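Local coordinates for DNA replication licensing factor MCM related protein (Thermoplasma acidophilum, PDB 4ME3), which is the N-terminal, zinc-binding part of an archaeal MCM protein that probably acts as an ATP-driven single-stranded DNA helicase in replication, at residues D19-F24 with I73-E78; R26-S31 with E55-Q60; V49-L54 with S64-P69; A62-I65 with I71-R74. All blocks are in the same frame, centred on the assembly; numbering follows the deposited sequence.

Contact 1 (D19-F24 with I73-E78); sequences DLWRDF and IRAGEE
W21 lays one face of its indole on the backbone of G76, and this CH-pi contact dominates the joint between 19-24 and 73-78. G76 CA stands 3.5 Å from the centroid of the W21 five-membered ring, only 10° off the ring normal, so the approach is from directly above the pyrrole part. The two helices come close here: W21 CA and G76 CA are 5.8 Å apart. A side chain at G76 would start toward W21, and a modelled CB would fall 3.0 Å from W21 CE2, a clash, so the absence of a side chain is what permits the ring to lie against the helix. Apolar contact adds little, with A75 CB 4.1 Å from W21 CD1.

The packing belongs to the helical subdomain of the MCM N-terminal domain, where it joins helix 14-27 to helix 69-84. All three touching residues are buried, and the indole goes on past this pair to I65 of helix 59-67 and L54 of helix 51-57, while F61 meets it edge-to-face.

The polar side is settled by a neighbour of the segments. W21 NE1 lies 3.4 Å from G76 N, but both are donors and no bond forms between them; the indole N-H is given instead to Y72 O, which probably holds the ring in this rotation. The first torsion (chi1 -83°) sets W21 CG beside its backbone N and turns the indole to helix 69-84.

Charged groups flank the joint: R22 NH1 pairs with D19 OD1 at 2.7 Å along its own helix, and R22 NE bridges to D83 of helix 69-84.

Contact 2 (R26-S31 with E55-Q60); sequences RLYGYS and EDYNWQ
Y28 brings the CE1 side of its ring against the CB of Y57, with Y28 CE1 3.5 Å from Y57 CB. The two side chains meet at a slant. With chi1 at -78°, Y28 CG is opposite its own carbonyl carbon, and the ring extends to helix 51-57 with its hydroxyl leading.

That hydroxyl gives its proton to D56: Y28 OH to D56 OD2 is 2.5 Å, a short bond. D56 OD2 sits at the edge of the phenol, in the ring plane, and the ring and carboxylate planes stand 87° apart. The carboxylate oxygen is met on its anti side, 21° out of plane. Y57 N is also near Y28 OH, but the angle is too poor for a bond.

Helix 14-27 ends here in a Schellman motif, with G29 at positive phi as the C' residue, G29 N bonded to R26 O and Y30 N to F25 O. This turn places Y28 just beyond the helix, facing the C-terminal end of helix 51-57 on the surface of the MCM N-terminal domain. A leucine in place of Y28 would probably leave D56 without its hydroxyl partner and uncover the CB of Y57.

Beside the phenol, L27 CD1 touches Y57 CE1 at 3.9 Å, the side chains crossing at about a right angle. The Y57 ring also meets F24, as does the Y28 ring.

Contact 3 (V49-L54 with S64-P69); sequences VSFRDL and SILVSP
I65 meets L54 through terminal methyls, the first pairing along 64-69: I65 CD1 is 3.7 Å from L54 CD1 and 4.0 Å from L54 CD2, so one methyl touches both branches of the leucine. The two side chains cross at about a right angle. On I65 the CG1 branch lies opposite the carbonyl carbon (chi1 -66°), and its extended continuation (chi2 170°) carries CD1 out to the leucine.

One residue on, L66 reaches the ring of F51. Its backbone does not aim the side chain straight at 49-54, but the end bends nearer, bringing L66 CD1 to 3.6 Å from F51 CZ. The other methyl adds to this, with L66 CD2 3.8 Å from F51 CE1, so the isopropyl fork sits against the CE1-CZ side of the phenyl at a slant. F51 can meet it because its CG stands trans to the backbone N (chi1 -169°).

No hydrogen bond crosses between the segments; all the evidence is carbon-to-carbon contact, and the nearest CA pair, L54 to I65, is 9.2 Å apart. The helix that carries F51 and L54 starts at the N-cap S50, whose OG accepts a weak bond from R52 N.

The contact thus joins helix 51-57 to helix 59-67 in the helical part of the MCM N-terminal domain. I100 of strand 97-101 lies against F51 and L54, helix 14-27 meets the interface with F24 on L54 and W21 on I65, and L66 has a backbone bond to L123.

Contact 4 (A62-I65 with I71-R74); sequences AGSI and IYIR
Y72 lays its ring against S64 and I65 of helix 59-67. S64 CB is 3.4 Å from both Y72 CZ and Y72 OH, so the serine methylene covers the hydroxyl end of the phenol. At the other end, I65 CG1 rests 3.8 Å from Y72 CD2. Backbone joins in between: S64 O lies 3.9 Å above the ring plane, displaced toward the rim. S64 O, I65 N and the S64 methylene lie over one face, while I65 CG1 comes in at a slant near CD2.

Proximity of the backbones makes this possible, for I65 CA and Y72 CA are 5.6 Å apart. Of the Y72 torsions, chi1 at -83° sets CG anti to its carbonyl carbon, and chi2 at 72° turns the ring face to S64. The contact joins helices 59-67 and 69-84, consecutive helices linked at S68, which pack at a corner of the MCM N-terminal domain. Replacing Y72 with an alanine would probably open a gap over S64 and I65 and leave the two helices less firmly packed.

Further out, S64 OG is engaged by Q60 O one turn earlier in its own helix, and I17 of helix 14-27 also packs on Y72. No hydrogen bond crosses between 62-65 and 71-74: although a serine and a tyrosine face each other, S64 OG and Y72 OH are 3.7 Å apart, so cohesion here rests on van der Waals contact.

Overall arrangement
All four contacts lie in the helical part of the MCM N-terminal domain, away from the zinc site. Contacts 1 and 3 are buried, contact 4 partly so, and contact 2 is at the surface. Helix 14-27 serves contacts 1 and 2, helix 51-57 contacts 2 and 3, helix 69-84 contacts 1 and 4, and helix 59-67 contacts 3 and 4, which share S64 and I65. Chemistry follows depth: the buried pairs rely on an indole face or on methyl packing, contact 4 sets a phenol face against helix backbone and a serine methylene, and contact 2 alone has a hydrogen bond across its segments. F24 touches residues of both contacts 2 and 3.

Contact 1 (D19-F24 with I73-E78)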
loop_
_atom_site.group_PDB
_atom_site.type_symbol
_atom_site.label_atom_id
_atom_site.label_comp_id
_atom_site.label_asym_id
_atom_site.label_seq_id
_atom_site.Cartn_x
_atom_site.Cartn_y
_atom_site.Cartn_z
ATOM N N ASP A 19 15.090 -2.633 -12.180
ATOM C CA ASP A 19 15.890 -3.645 -12.867
ATOM C C ASP A 19 16.099 -4.864 -11.977
ATOM O O ASP A 19 16.051 -5.994 -12.448
ATOM C CB ASP A 19 17.242 -3.075 -13.305
ATOM C CG ASP A 19 17.139 -2.228 -14.559
ATOM O OD1 ASP A 19 16.161 -2.395 -15.318
ATOM O OD2 ASP A 19 18.045 -1.400 -14.793
ATOM N N LEU A 20 16.326 -4.630 -10.688
ATOM C CA LEU A 20 16.502 -5.721 -9.735
ATOM C C LEU A 20 15.227 -6.568 -9.615
ATOM O O LEU A 20 15.291 -7.799 -9.580
ATOM C CB LEU A 20 16.926 -5.170 -8.372
ATOM C CG LEU A 20 18.373 -4.670 -8.311
ATOM C CD1 LEU A 20 18.598 -3.783 -7.098
ATOM C CD2 LEU A 20 19.339 -5.839 -8.294
ATOM N N TRP A 21 14.071 -5.914 -9.553
ATOM C CA TRP A 21 12.801 -6.638 -9.523
ATOM C C TRP A 21 12.609 -7.456 -10.794
ATOM O O TRP A 21 12.171 -8.604 -10.742
ATOM C CB TRP A 21 11.620 -5.678 -9.373
ATOM C CG TRP A 21 11.333 -5.263 -7.964
ATOM C CD1 TRP A 21 11.442 -4.006 -7.443
ATOM C CD2 TRP A 21 10.886 -6.103 -6.894
ATOM N NE1 TRP A 21 11.093 -4.013 -6.115
ATOM C CE2 TRP A 21 10.744 -5.288 -5.753
ATOM C CE3 TRP A 21 10.591 -7.463 -6.789
ATOM C CZ2 TRP A 21 10.316 -5.788 -4.525
ATOM C CZ3 TRP A 21 10.168 -7.959 -5.569
ATOM C CH2 TRP A 21 10.034 -7.124 -4.454
ATOM N N ARG A 22 12.917 -6.856 -11.938
ATOM C CA ARG A 22 12.726 -7.530 -13.221
ATOM C C ARG A 22 13.457 -8.869 -13.265
ATOM O O ARG A 22 12.878 -9.888 -13.641
ATOM C CB ARG A 22 13.202 -6.644 -14.375
ATOM C CG ARG A 22 12.273 -5.485 -14.683
ATOM C CD ARG A 22 12.597 -4.843 -16.022
ATOM N NE ARG A 22 11.860 -3.599 -16.212
ATOM C CZ ARG A 22 12.281 -2.405 -15.804
ATOM N NH1 ARG A 22 13.447 -2.276 -15.184
ATOM N NH2 ARG A 22 11.536 -1.331 -16.020
ATOM N N ASP A 23 14.728 -8.863 -12.886
ATOM C CA ASP A 23 15.515 -10.088 -12.886
ATOM C C ASP A 23 14.983 -11.073 -11.854
ATOM O O ASP A 23 14.958 -12.281 -12.092
ATOM C CB ASP A 23 16.981 -9.780 -12.594
ATOM C CG ASP A 23 17.737 -9.309 -13.812
ATOM O OD1 ASP A 23 17.227 -9.480 -14.938
ATOM O OD2 ASP A 23 18.851 -8.772 -13.631
ATOM N N PHE A 24 14.555 -10.558 -10.706
ATOM C CA PHE A 24 14.060 -11.418 -9.638
ATOM C C PHE A 24 12.828 -12.214 -10.067
ATOM O O PHE A 24 12.767 -13.432 -9.884
ATOM C CB PHE A 24 13.723 -10.604 -8.386
ATOM C CG PHE A 24 13.009 -11.402 -7.342
ATOM C CD1 PHE A 24 13.704 -12.296 -6.543
ATOM C CD2 PHE A 24 11.640 -11.287 -7.179
ATOM C CE1 PHE A 24 13.046 -13.048 -5.592
ATOM C CE2 PHE A 24 10.978 -12.039 -6.233
ATOM C CZ PHE A 24 11.681 -12.919 -5.436
ATOM N N ILE A 73 8.616 -1.565 -2.764
ATOM C CA ILE A 73 7.395 -2.267 -3.141
ATOM C C ILE A 73 6.710 -1.549 -4.305
ATOM O O ILE A 73 6.277 -2.187 -5.267
ATOM C CB ILE A 73 6.443 -2.425 -1.936
ATOM C CG1 ILE A 73 7.022 -3.451 -0.959
ATOM C CG2 ILE A 73 5.058 -2.856 -2.397
ATOM C CD1 ILE A 73 6.341 -3.498 0.390
ATOM N N ARG A 74 6.629 -0.225 -4.237
ATOM C CA ARG A 74 6.046 0.542 -5.333
ATOM C C ARG A 74 6.776 0.266 -6.650
ATOM O O ARG A 74 6.146 0.115 -7.698
ATOM C CB ARG A 74 6.080 2.038 -5.024
ATOM C CG ARG A 74 5.468 2.900 -6.117
ATOM C CD ARG A 74 5.589 4.375 -5.780
ATOM N NE ARG A 74 4.317 4.955 -5.361
ATOM C CZ ARG A 74 3.412 5.468 -6.191
ATOM N NH1 ARG A 74 3.621 5.479 -7.502
ATOM N NH2 ARG A 74 2.287 5.976 -5.710
ATOM N N ALA A 75 8.103 0.194 -6.596
ATOM C CA ALA A 75 8.896 -0.087 -7.793
ATOM C C ALA A 75 8.533 -1.449 -8.372
ATOM O O ALA A 75 8.395 -1.598 -9.583
ATOM C CB ALA A 75 10.381 -0.024 -7.479
ATOM N N GLY A 76 8.381 -2.443 -7.503
ATOM C CA GLY A 76 8.010 -3.777 -7.937
ATOM C C GLY A 76 6.651 -3.779 -8.609
ATOM O O GLY A 76 6.454 -4.431 -9.632
ATOM N N GLU A 77 5.706 -3.048 -8.027
ATOM C CA GLU A 77 4.367 -2.948 -8.593
ATOM C C GLU A 77 4.407 -2.317 -9.984
ATOM O O GLU A 77 3.724 -2.782 -10.901
ATOM C CB GLU A 77 3.441 -2.172 -7.638
ATOM C CG GLU A 77 3.096 -2.971 -6.383
ATOM C CD GLU A 77 2.492 -2.141 -5.260
ATOM O OE1 GLU A 77 2.458 -0.896 -5.367
ATOM O OE2 GLU A 77 2.061 -2.751 -4.254
ATOM N N GLU A 78 5.222 -1.282 -10.153
ATOM C CA GLU A 78 5.365 -0.632 -11.452
ATOM C C GLU A 78 5.883 -1.598 -12.512
ATOM O O GLU A 78 5.407 -1.594 -13.644
ATOM C CB GLU A 78 6.290 0.582 -11.358
ATOM C CG GLU A 78 5.673 1.772 -10.638
ATOM C CD GLU A 78 6.567 2.996 -10.665
ATOM O OE1 GLU A 78 7.456 3.065 -11.540
ATOM O OE2 GLU A 78 6.383 3.886 -9.808
#

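Contact 2 (R26-S31 with E55-Q60)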
loop_
_atom_site.group_PDB
_atom_site.type_symbol
_atom_site.label_atom_id
_atom_site.label_comp_id
_atom_site.label_asym_id
_atom_site.label_seq_id
_atom_site.Cartn_x
_atom_site.Cartn_y
_atom_site.Cartn_z
ATOM N N ARG A 26 11.775 -13.092 -12.907
ATOM C CA ARG A 26 12.117 -14.113 -13.892
ATOM C C ARG A 26 12.909 -15.256 -13.267
ATOM O O ARG A 26 12.533 -16.424 -13.387
ATOM C CB ARG A 26 12.925 -13.500 -15.038
ATOM C CG ARG A 26 13.164 -14.467 -16.186
ATOM C CD ARG A 26 14.110 -13.902 -17.237
ATOM N NE ARG A 26 14.639 -12.586 -16.883
ATOM C CZ ARG A 26 14.052 -11.429 -17.176
ATOM N NH1 ARG A 26 12.894 -11.399 -17.825
ATOM N NH2 ARG A 26 14.624 -10.289 -16.812
ATOM N N LEU A 27 14.009 -14.910 -12.604
ATOM C CA LEU A 27 14.915 -15.900 -12.028
ATOM C C LEU A 27 14.211 -16.876 -11.099
ATOM O O LEU A 27 14.490 -18.072 -11.131
ATOM C CB LEU A 27 16.032 -15.210 -11.245
ATOM C CG LEU A 27 17.328 -14.881 -11.973
ATOM C CD1 LEU A 27 18.246 -14.138 -11.019
ATOM C CD2 LEU A 27 18.001 -16.147 -12.498
ATOM N N TYR A 28 13.306 -16.370 -10.264
ATOM C CA TYR A 28 12.678 -17.203 -9.242
ATOM C C TYR A 28 11.300 -17.737 -9.626
ATOM O O TYR A 28 10.588 -18.294 -8.790
ATOM C CB TYR A 28 12.658 -16.464 -7.900
ATOM C CG TYR A 28 14.016 -16.520 -7.250
ATOM C CD1 TYR A 28 15.014 -15.625 -7.608
ATOM C CD2 TYR A 28 14.323 -17.509 -6.328
ATOM C CE1 TYR A 28 16.263 -15.693 -7.043
ATOM C CE2 TYR A 28 15.575 -17.584 -5.757
ATOM C CZ TYR A 28 16.539 -16.675 -6.119
ATOM O OH TYR A 28 17.789 -16.746 -5.556
ATOM N N GLY A 29 10.944 -17.584 -10.900
ATOM C CA GLY A 29 9.803 -18.280 -11.467
ATOM C C GLY A 29 8.453 -17.658 -11.179
ATOM O O GLY A 29 7.436 -18.351 -11.182
ATOM N N TYR A 30 8.433 -16.352 -10.938
ATOM C CA TYR A 30 7.183 -15.661 -10.633
ATOM C C TYR A 30 6.404 -15.302 -11.899
ATOM O O TYR A 30 5.209 -15.029 -11.841
ATOM C CB TYR A 30 7.455 -14.410 -9.794
ATOM C CG TYR A 30 7.742 -14.722 -8.341
ATOM C CD1 TYR A 30 6.707 -14.879 -7.428
ATOM C CD2 TYR A 30 9.044 -14.880 -7.886
ATOM C CE1 TYR A 30 6.961 -15.178 -6.104
ATOM C CE2 TYR A 30 9.308 -15.176 -6.558
ATOM C CZ TYR A 30 8.265 -15.323 -5.674
ATOM O OH TYR A 30 8.532 -15.625 -4.357
ATOM N N SER A 31 7.078 -15.319 -13.045
ATOM C CA SER A 31 6.452 -14.920 -14.303
ATOM C C SER A 31 5.182 -15.710 -14.601
ATOM O O SER A 31 4.192 -15.141 -15.064
ATOM C CB SER A 31 7.443 -15.069 -15.459
ATOM O OG SER A 31 8.575 -14.242 -15.262
ATOM N N GLU A 55 15.875 -12.942 -0.254
ATOM C CA GLU A 55 17.159 -13.084 0.436
ATOM C C GLU A 55 18.145 -13.913 -0.383
ATOM O O GLU A 55 19.329 -13.577 -0.478
ATOM C CB GLU A 55 16.962 -13.736 1.807
ATOM C CG GLU A 55 17.187 -12.791 2.975
ATOM C CD GLU A 55 16.950 -13.457 4.317
ATOM O OE1 GLU A 55 16.326 -14.539 4.347
ATOM O OE2 GLU A 55 17.389 -12.894 5.342
ATOM N N ASP A 56 17.652 -14.997 -0.970
ATOM C CA ASP A 56 18.478 -15.885 -1.782
ATOM C C ASP A 56 18.986 -15.168 -3.030
ATOM O O ASP A 56 20.086 -15.436 -3.517
ATOM C CB ASP A 56 17.669 -17.116 -2.190
ATOM C CG ASP A 56 18.540 -18.238 -2.700
ATOM O OD1 ASP A 56 19.261 -18.843 -1.877
ATOM O OD2 ASP A 56 18.496 -18.523 -3.916
ATOM N N TYR A 57 18.166 -14.254 -3.536
ATOM C CA TYR A 57 18.461 -13.507 -4.752
ATOM C C TYR A 57 19.583 -12.499 -4.538
ATOM O O TYR A 57 20.577 -12.488 -5.263
ATOM C CB TYR A 57 17.184 -12.797 -5.210
ATOM C CG TYR A 57 17.362 -11.771 -6.301
ATOM C CD1 TYR A 57 17.974 -12.098 -7.503
ATOM C CD2 TYR A 57 16.885 -10.477 -6.138
ATOM C CE1 TYR A 57 18.122 -11.163 -8.502
ATOM C CE2 TYR A 57 17.028 -9.535 -7.133
ATOM C CZ TYR A 57 17.647 -9.884 -8.313
ATOM O OH TYR A 57 17.788 -8.954 -9.314
ATOM N N ASN A 58 19.417 -11.654 -3.528
ATOM C CA ASN A 58 20.367 -10.589 -3.239
ATOM C C ASN A 58 20.048 -10.076 -1.848
ATOM O O ASN A 58 19.029 -9.420 -1.654
ATOM C CB ASN A 58 20.225 -9.476 -4.277
ATOM C CG ASN A 58 21.178 -8.317 -4.043
ATOM O OD1 ASN A 58 21.397 -7.886 -2.910
ATOM N ND2 ASN A 58 21.738 -7.794 -5.126
ATOM N N TRP A 59 20.884 -10.386 -0.865
ATOM C CA TRP A 59 20.505 -10.090 0.514
ATOM C C TRP A 59 20.553 -8.592 0.814
ATOM O O TRP A 59 19.866 -8.121 1.719
ATOM C CB TRP A 59 21.323 -10.910 1.521
ATOM C CG TRP A 59 22.736 -10.476 1.708
ATOM C CD1 TRP A 59 23.827 -10.907 1.008
ATOM C CD2 TRP A 59 23.223 -9.542 2.677
ATOM N NE1 TRP A 59 24.962 -10.292 1.479
ATOM C CE2 TRP A 59 24.619 -9.450 2.504
ATOM C CE3 TRP A 59 22.616 -8.772 3.673
ATOM C CZ2 TRP A 59 25.417 -8.614 3.288
ATOM C CZ3 TRP A 59 23.409 -7.943 4.451
ATOM C CH2 TRP A 59 24.793 -7.873 4.253
ATOM N N GLN A 60 21.332 -7.844 0.038
ATOM C CA GLN A 60 21.336 -6.385 0.138
ATOM C C GLN A 60 19.995 -5.820 -0.322
ATOM O O GLN A 60 19.428 -4.929 0.310
ATOM C CB GLN A 60 22.450 -5.778 -0.717
ATOM C CG GLN A 60 23.555 -5.101 0.081
ATOM C CD GLN A 60 24.366 -6.075 0.918
ATOM O OE1 GLN A 60 24.648 -5.818 2.090
ATOM N NE2 GLN A 60 24.761 -7.191 0.314
#

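Contact 3 (V49-L54 with S64-P69)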
loop_
_atom_site.group_PDB
_atom_site.type_symbol
_atom_site.label_atom_id
_atom_site.label_comp_id
_atom_site.label_asym_id
_atom_site.label_seq_id
_atom_site.Cartn_x
_atom_site.Cartn_y
_atom_site.Cartn_z
ATOM N N VAL A 49 5.214 -12.331 -2.755
ATOM C CA VAL A 49 6.589 -12.735 -3.024
ATOM C C VAL A 49 7.246 -13.196 -1.732
ATOM O O VAL A 49 7.114 -12.552 -0.693
ATOM C CB VAL A 49 7.408 -11.582 -3.634
ATOM C CG1 VAL A 49 8.886 -11.919 -3.643
ATOM C CG2 VAL A 49 6.914 -11.272 -5.044
ATOM N N SER A 50 7.955 -14.317 -1.798
ATOM C CA SER A 50 8.570 -14.893 -0.609
ATOM C C SER A 50 9.846 -14.153 -0.240
ATOM O O SER A 50 10.731 -13.971 -1.073
ATOM C CB SER A 50 8.884 -16.371 -0.840
ATOM O OG SER A 50 9.536 -16.923 0.286
ATOM N N PHE A 51 9.955 -13.725 1.011
ATOM C CA PHE A 51 11.168 -13.054 1.439
ATOM C C PHE A 51 12.353 -14.015 1.384
ATOM O O PHE A 51 13.495 -13.589 1.220
ATOM C CB PHE A 51 11.022 -12.473 2.844
ATOM C CG PHE A 51 12.146 -11.566 3.223
ATOM C CD1 PHE A 51 12.207 -10.276 2.717
ATOM C CD2 PHE A 51 13.160 -12.004 4.055
ATOM C CE1 PHE A 51 13.246 -9.436 3.052
ATOM C CE2 PHE A 51 14.208 -11.167 4.389
ATOM C CZ PHE A 51 14.248 -9.882 3.888
ATOM N N ARG A 52 12.073 -15.309 1.510
ATOM C CA ARG A 52 13.109 -16.334 1.409
ATOM C C ARG A 52 13.756 -16.297 0.028
ATOM O O ARG A 52 14.971 -16.455 -0.105
ATOM C CB ARG A 52 12.518 -17.727 1.639
ATOM C CG ARG A 52 11.788 -17.915 2.961
ATOM C CD ARG A 52 10.877 -19.134 2.890
ATOM N NE ARG A 52 10.117 -19.342 4.121
ATOM C CZ ARG A 52 9.030 -20.105 4.213
ATOM N NH1 ARG A 52 8.557 -20.736 3.145
ATOM N NH2 ARG A 52 8.408 -20.234 5.376
ATOM N N ASP A 53 12.934 -16.107 -1.000
ATOM C CA ASP A 53 13.435 -15.977 -2.366
ATOM C C ASP A 53 14.237 -14.688 -2.527
ATOM O O ASP A 53 15.307 -14.688 -3.130
ATOM C CB ASP A 53 12.282 -16.009 -3.373
ATOM C CG ASP A 53 11.643 -17.382 -3.493
ATOM O OD1 ASP A 53 12.262 -18.371 -3.045
ATOM O OD2 ASP A 53 10.527 -17.470 -4.044
ATOM N N LEU A 54 13.718 -13.586 -1.991
ATOM C CA LEU A 54 14.409 -12.304 -2.090
ATOM C C LEU A 54 15.793 -12.357 -1.446
ATOM O O LEU A 54 16.769 -11.869 -2.013
ATOM C CB LEU A 54 13.571 -11.192 -1.449
ATOM C CG LEU A 54 12.325 -10.777 -2.236
ATOM C CD1 LEU A 54 11.374 -9.967 -1.359
ATOM C CD2 LEU A 54 12.700 -9.983 -3.484
ATOM N N SER A 64 17.179 -3.982 1.921
ATOM C CA SER A 64 16.736 -2.648 1.544
ATOM C C SER A 64 15.212 -2.567 1.514
ATOM O O SER A 64 14.634 -1.523 1.824
ATOM C CB SER A 64 17.301 -2.255 0.179
ATOM O OG SER A 64 18.706 -2.081 0.238
ATOM N N ILE A 65 14.570 -3.666 1.123
ATOM C CA ILE A 65 13.110 -3.739 1.139
ATOM C C ILE A 65 12.574 -3.567 2.563
ATOM O O ILE A 65 11.550 -2.919 2.771
ATOM C CB ILE A 65 12.603 -5.064 0.537
ATOM C CG1 ILE A 65 12.947 -5.122 -0.954
ATOM C CG2 ILE A 65 11.100 -5.198 0.732
ATOM C CD1 ILE A 65 12.710 -6.472 -1.602
ATOM N N LEU A 66 13.267 -4.132 3.545
ATOM C CA LEU A 66 12.839 -4.000 4.934
ATOM C C LEU A 66 13.017 -2.572 5.451
ATOM O O LEU A 66 12.250 -2.112 6.298
ATOM C CB LEU A 66 13.602 -4.977 5.828
ATOM C CG LEU A 66 13.420 -6.457 5.485
ATOM C CD1 LEU A 66 14.225 -7.323 6.436
ATOM C CD2 LEU A 66 11.954 -6.841 5.517
ATOM N N VAL A 67 14.022 -1.869 4.936
ATOM C CA VAL A 67 14.312 -0.508 5.386
ATOM C C VAL A 67 13.463 0.547 4.679
ATOM O O VAL A 67 13.053 1.533 5.296
ATOM C CB VAL A 67 15.801 -0.158 5.167
ATOM C CG1 VAL A 67 16.053 1.310 5.477
ATOM C CG2 VAL A 67 16.684 -1.045 6.021
ATOM N N SER A 68 13.206 0.340 3.388
ATOM C CA SER A 68 12.459 1.299 2.577
ATOM C C SER A 68 11.348 0.598 1.799
ATOM O O SER A 68 11.324 0.630 0.566
ATOM C CB SER A 68 13.393 2.013 1.595
ATOM O OG SER A 68 14.499 2.592 2.265
ATOM N N PRO A 69 10.411 -0.030 2.517
ATOM C CA PRO A 69 9.388 -0.846 1.852
ATOM C C PRO A 69 8.488 -0.067 0.893
ATOM O O PRO A 69 8.153 -0.604 -0.158
ATOM C CB PRO A 69 8.586 -1.435 3.019
ATOM C CG PRO A 69 8.883 -0.543 4.191
ATOM C CD PRO A 69 10.285 -0.064 3.983
#

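Contact 4 (A62-I65 with I71-R74)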
loop_
_atom_site.group_PDB
_atom_site.type_symbol
_atom_site.label_atom_id
_atom_site.label_comp_id
_atom_site.label_asym_id
_atom_site.label_seq_id
_atom_site.Cartn_x
_atom_site.Cartn_y
_atom_site.Cartn_z
ATOM N N ALA A 62 17.176 -7.524 -0.478
ATOM C CA ALA A 62 16.193 -7.981 0.501
ATOM C C ALA A 62 16.175 -7.059 1.722
ATOM O O ALA A 62 15.112 -6.634 2.176
ATOM C CB ALA A 62 16.492 -9.409 0.919
ATOM N N GLY A 63 17.354 -6.751 2.248
ATOM C CA GLY A 63 17.468 -5.878 3.402
ATOM C C GLY A 63 16.959 -4.474 3.137
ATOM O O GLY A 63 16.381 -3.838 4.021
ATOM N N SER A 64 17.179 -3.982 1.921
ATOM C CA SER A 64 16.736 -2.648 1.544
ATOM C C SER A 64 15.212 -2.567 1.514
ATOM O O SER A 64 14.634 -1.523 1.824
ATOM C CB SER A 64 17.301 -2.255 0.179
ATOM O OG SER A 64 18.706 -2.081 0.238
ATOM N N ILE A 65 14.570 -3.666 1.123
ATOM C CA ILE A 65 13.110 -3.739 1.139
ATOM C C ILE A 65 12.574 -3.567 2.563
ATOM O O ILE A 65 11.550 -2.919 2.771
ATOM C CB ILE A 65 12.603 -5.064 0.537
ATOM C CG1 ILE A 65 12.947 -5.122 -0.954
ATOM C CG2 ILE A 65 11.100 -5.198 0.732
ATOM C CD1 ILE A 65 12.710 -6.472 -1.602
ATOM N N ILE A 71 9.083 2.535 -1.060
ATOM C CA ILE A 71 9.789 2.794 -2.312
ATOM C C ILE A 71 10.046 1.512 -3.108
ATOM O O ILE A 71 9.803 1.460 -4.316
ATOM C CB ILE A 71 11.136 3.497 -2.055
ATOM C CG1 ILE A 71 10.902 4.939 -1.603
ATOM C CG2 ILE A 71 11.998 3.479 -3.315
ATOM C CD1 ILE A 71 12.142 5.628 -1.081
ATOM N N TYR A 72 10.542 0.483 -2.432
ATOM C CA TYR A 72 10.889 -0.770 -3.101
ATOM C C TYR A 72 9.666 -1.544 -3.577
ATOM O O TYR A 72 9.669 -2.110 -4.671
ATOM C CB TYR A 72 11.755 -1.635 -2.189
ATOM C CG TYR A 72 13.210 -1.247 -2.259
ATOM C CD1 TYR A 72 13.658 -0.060 -1.695
ATOM C CD2 TYR A 72 14.130 -2.046 -2.916
ATOM C CE1 TYR A 72 14.979 0.309 -1.767
ATOM C CE2 TYR A 72 15.459 -1.683 -2.993
ATOM C CZ TYR A 72 15.875 -0.505 -2.419
ATOM O OH TYR A 72 17.195 -0.132 -2.490
ATOM N N ILE A 73 8.616 -1.565 -2.764
ATOM C CA ILE A 73 7.395 -2.267 -3.141
ATOM C C ILE A 73 6.710 -1.549 -4.305
ATOM O O ILE A 73 6.277 -2.187 -5.267
ATOM C CB ILE A 73 6.443 -2.425 -1.936
ATOM C CG1 ILE A 73 7.022 -3.451 -0.959
ATOM C CG2 ILE A 73 5.058 -2.856 -2.397
ATOM C CD1 ILE A 73 6.341 -3.498 0.390
ATOM N N ARG A 74 6.629 -0.225 -4.237
ATOM C CA ARG A 74 6.046 0.542 -5.333
ATOM C C ARG A 74 6.776 0.266 -6.650
ATOM O O ARG A 74 6.146 0.115 -7.698
ATOM C CB ARG A 74 6.080 2.038 -5.024
ATOM C CG ARG A 74 5.468 2.900 -6.117
ATOM C CD ARG A 74 5.589 4.375 -5.780
ATOM N NE ARG A 74 4.317 4.955 -5.361
ATOM C CZ ARG A 74 3.412 5.468 -6.191
ATOM N NH1 ARG A 74 3.621 5.479 -7.502
ATOM N NH2 ARG A 74 2.287 5.976 -5.710
#